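Local coordinates for protein AT27789p (Drosophila melanogaster, PDB 5UZN) that probably binds RNA, including mRNA, through quasi-RNA recognition motifs, of which this chain is the third, in an hnRNP F/H homolog of the fly, at residues E32-A37 and Q64-R69. Residues are numbered along the deposited sequence; the frame is centred on the assembly and turned at random.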
loop_
_atom_site.group_PDB
_atom_site.type_symbol
_atom_site.label_atom_id
_atom_site.label_comp_id
_atom_site.label_asym_id
_atom_site.label_seq_id
_atom_site.Cartn_x
_atom_site.Cartn_y
_atom_site.Cartn_z
ATOM N N GLU A 32 7.096 -2.740 -6.257
ATOM C CA GLU A 32 7.682 -3.702 -7.182
ATOM C C GLU A 32 9.159 -3.833 -6.838
ATOM O O GLU A 32 9.772 -2.863 -6.415
ATOM C CB GLU A 32 7.481 -3.269 -8.647
ATOM C CG GLU A 32 8.333 -2.094 -9.058
ATOM C CD GLU A 32 7.904 -1.487 -10.377
ATOM O OE1 GLU A 32 8.578 -0.531 -10.816
ATOM O OE2 GLU A 32 6.888 -1.947 -10.958
ATOM N N PRO A 33 9.749 -5.030 -7.017
ATOM C CA PRO A 33 9.219 -6.282 -7.585
ATOM C C PRO A 33 8.270 -7.031 -6.681
ATOM O O PRO A 33 7.642 -8.003 -7.109
ATOM C CB PRO A 33 10.480 -7.126 -7.806
ATOM C CG PRO A 33 11.416 -6.648 -6.762
ATOM C CD PRO A 33 11.164 -5.169 -6.631
ATOM N N ILE A 34 8.150 -6.604 -5.447
ATOM C CA ILE A 34 7.313 -7.330 -4.507
ATOM C C ILE A 34 5.852 -7.040 -4.804
ATOM O O ILE A 34 5.427 -5.909 -5.070
ATOM C CB ILE A 34 7.680 -6.995 -3.054
ATOM C CG1 ILE A 34 9.086 -7.519 -2.738
ATOM C CG2 ILE A 34 6.691 -7.650 -2.103
ATOM C CD1 ILE A 34 9.152 -9.018 -2.642
ATOM N N ARG A 35 5.103 -8.116 -4.958
ATOM C CA ARG A 35 3.727 -8.086 -5.383
ATOM C C ARG A 35 2.649 -8.368 -4.406
ATOM O O ARG A 35 2.401 -9.463 -4.065
ATOM C CB ARG A 35 3.548 -9.118 -6.487
ATOM C CG ARG A 35 3.069 -8.629 -7.826
ATOM C CD ARG A 35 3.729 -9.395 -8.978
ATOM N NE ARG A 35 4.029 -10.817 -8.757
ATOM C CZ ARG A 35 5.242 -11.335 -8.794
ATOM N NH1 ARG A 35 6.277 -10.566 -9.035
ATOM N NH2 ARG A 35 5.432 -12.617 -8.577
ATOM N N PRO A 36 2.001 -7.346 -3.952
ATOM C CA PRO A 36 0.825 -7.554 -3.096
ATOM C C PRO A 36 -0.229 -8.376 -3.823
ATOM O O PRO A 36 -0.389 -8.293 -5.044
ATOM C CB PRO A 36 0.325 -6.129 -2.792
ATOM C CG PRO A 36 0.984 -5.269 -3.742
ATOM C CD PRO A 36 2.286 -5.910 -4.125
ATOM N N ALA A 37 -0.916 -9.223 -3.065
ATOM C CA ALA A 37 -2.031 -9.964 -3.632
ATOM C C ALA A 37 -3.125 -9.011 -4.082
ATOM O O ALA A 37 -3.690 -9.171 -5.168
ATOM C CB ALA A 37 -2.579 -10.952 -2.605
ATOM N N GLN A 64 7.345 -7.965 4.984
ATOM C CA GLN A 64 8.484 -7.379 5.669
ATOM C C GLN A 64 9.497 -6.799 4.693
ATOM O O GLN A 64 10.046 -5.717 4.938
ATOM C CB GLN A 64 9.116 -8.428 6.582
ATOM C CG GLN A 64 8.129 -8.870 7.653
ATOM C CD GLN A 64 7.557 -7.688 8.411
ATOM O OE1 GLN A 64 8.257 -7.055 9.180
ATOM N NE2 GLN A 64 6.284 -7.379 8.179
ATOM N N VAL A 65 9.749 -7.492 3.579
ATOM C CA VAL A 65 10.554 -6.905 2.510
ATOM C C VAL A 65 9.909 -5.605 2.032
ATOM O O VAL A 65 10.575 -4.568 1.921
ATOM C CB VAL A 65 10.745 -7.910 1.354
ATOM C CG1 VAL A 65 11.256 -7.206 0.108
ATOM C CG2 VAL A 65 11.705 -9.016 1.765
ATOM N N ALA A 66 8.587 -5.620 1.811
ATOM C CA ALA A 66 7.908 -4.417 1.327
ATOM C C ALA A 66 8.020 -3.244 2.297
ATOM O O ALA A 66 8.091 -2.086 1.862
ATOM C CB ALA A 66 6.440 -4.717 1.038
ATOM N N MET A 67 8.060 -3.502 3.607
ATOM C CA MET A 67 8.232 -2.406 4.558
ATOM C C MET A 67 9.553 -1.670 4.374
ATOM O O MET A 67 9.635 -0.474 4.679
ATOM C CB MET A 67 8.111 -2.922 5.997
ATOM C CG MET A 67 6.668 -3.240 6.443
ATOM S SD MET A 67 5.547 -1.818 6.550
ATOM C CE MET A 67 6.223 -0.973 7.976
ATOM N N LYS A 68 10.595 -2.358 3.900
ATOM C CA LYS A 68 11.922 -1.769 3.706
ATOM C C LYS A 68 12.126 -1.305 2.271
ATOM O O LYS A 68 12.453 -0.140 2.017
ATOM C CB LYS A 68 13.039 -2.777 4.018
ATOM C CG LYS A 68 12.701 -3.867 4.985
ATOM C CD LYS A 68 12.680 -3.365 6.410
ATOM C CE LYS A 68 12.516 -4.534 7.370
ATOM N NZ LYS A 68 11.076 -4.872 7.578
ATOM N N ARG A 69 11.936 -2.222 1.327
ATOM C CA ARG A 69 12.396 -2.075 -0.048
ATOM C C ARG A 69 11.225 -1.638 -0.919
ATOM O O ARG A 69 10.383 -2.450 -1.309
ATOM C CB ARG A 69 13.020 -3.378 -0.523
ATOM C CG ARG A 69 14.318 -3.696 0.206
ATOM C CD ARG A 69 14.682 -5.166 0.115
ATOM N NE ARG A 69 14.453 -5.710 -1.220
ATOM C CZ ARG A 69 14.769 -6.950 -1.575
ATOM N NH1 ARG A 69 14.524 -7.375 -2.810
ATOM N NH2 ARG A 69 15.328 -7.768 -0.688
#
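Ile34 reaches across to Val65 and Ala66 and packs the loop after helix 24-31 against helix 60-68 of this quasi-RNA recognition motif, a β-α-β-β-α-β fold in which both helices pack on one side of a four-stranded antiparallel sheet. It illustrates how a loop residue can be seated against a helix by its branched side chain: Ile34 sits in the link to strand 38-43, just after Pro33 with its cis peptide bond. The isoleucine branches divide the work. Ile34 CG1, beside the backbone N (chi1 -67°), meets Val65 CG1 at 3.6 Å, the two side chains crossing at about a right angle. Ile34 CD1 lies 3.9 Å from the same methyl, Val65 CG1. The other branch turns to the alanine, with Ile34 CG2 4.3 Å from Ala66 CB. Deeper in the fold, Phe57 of strand 52-57 touches both Ile34 and Ala66, and Phe31 of helix 24-31 also packs on Ala66. No hydrogen bond spans the two segments, so apolar packing carries the contact. Val65 CG1, anti to its own backbone N (chi1 165°), also lies 3.7 Å over one face of the Arg69 guanidinium plane, nearer its edge than its middle.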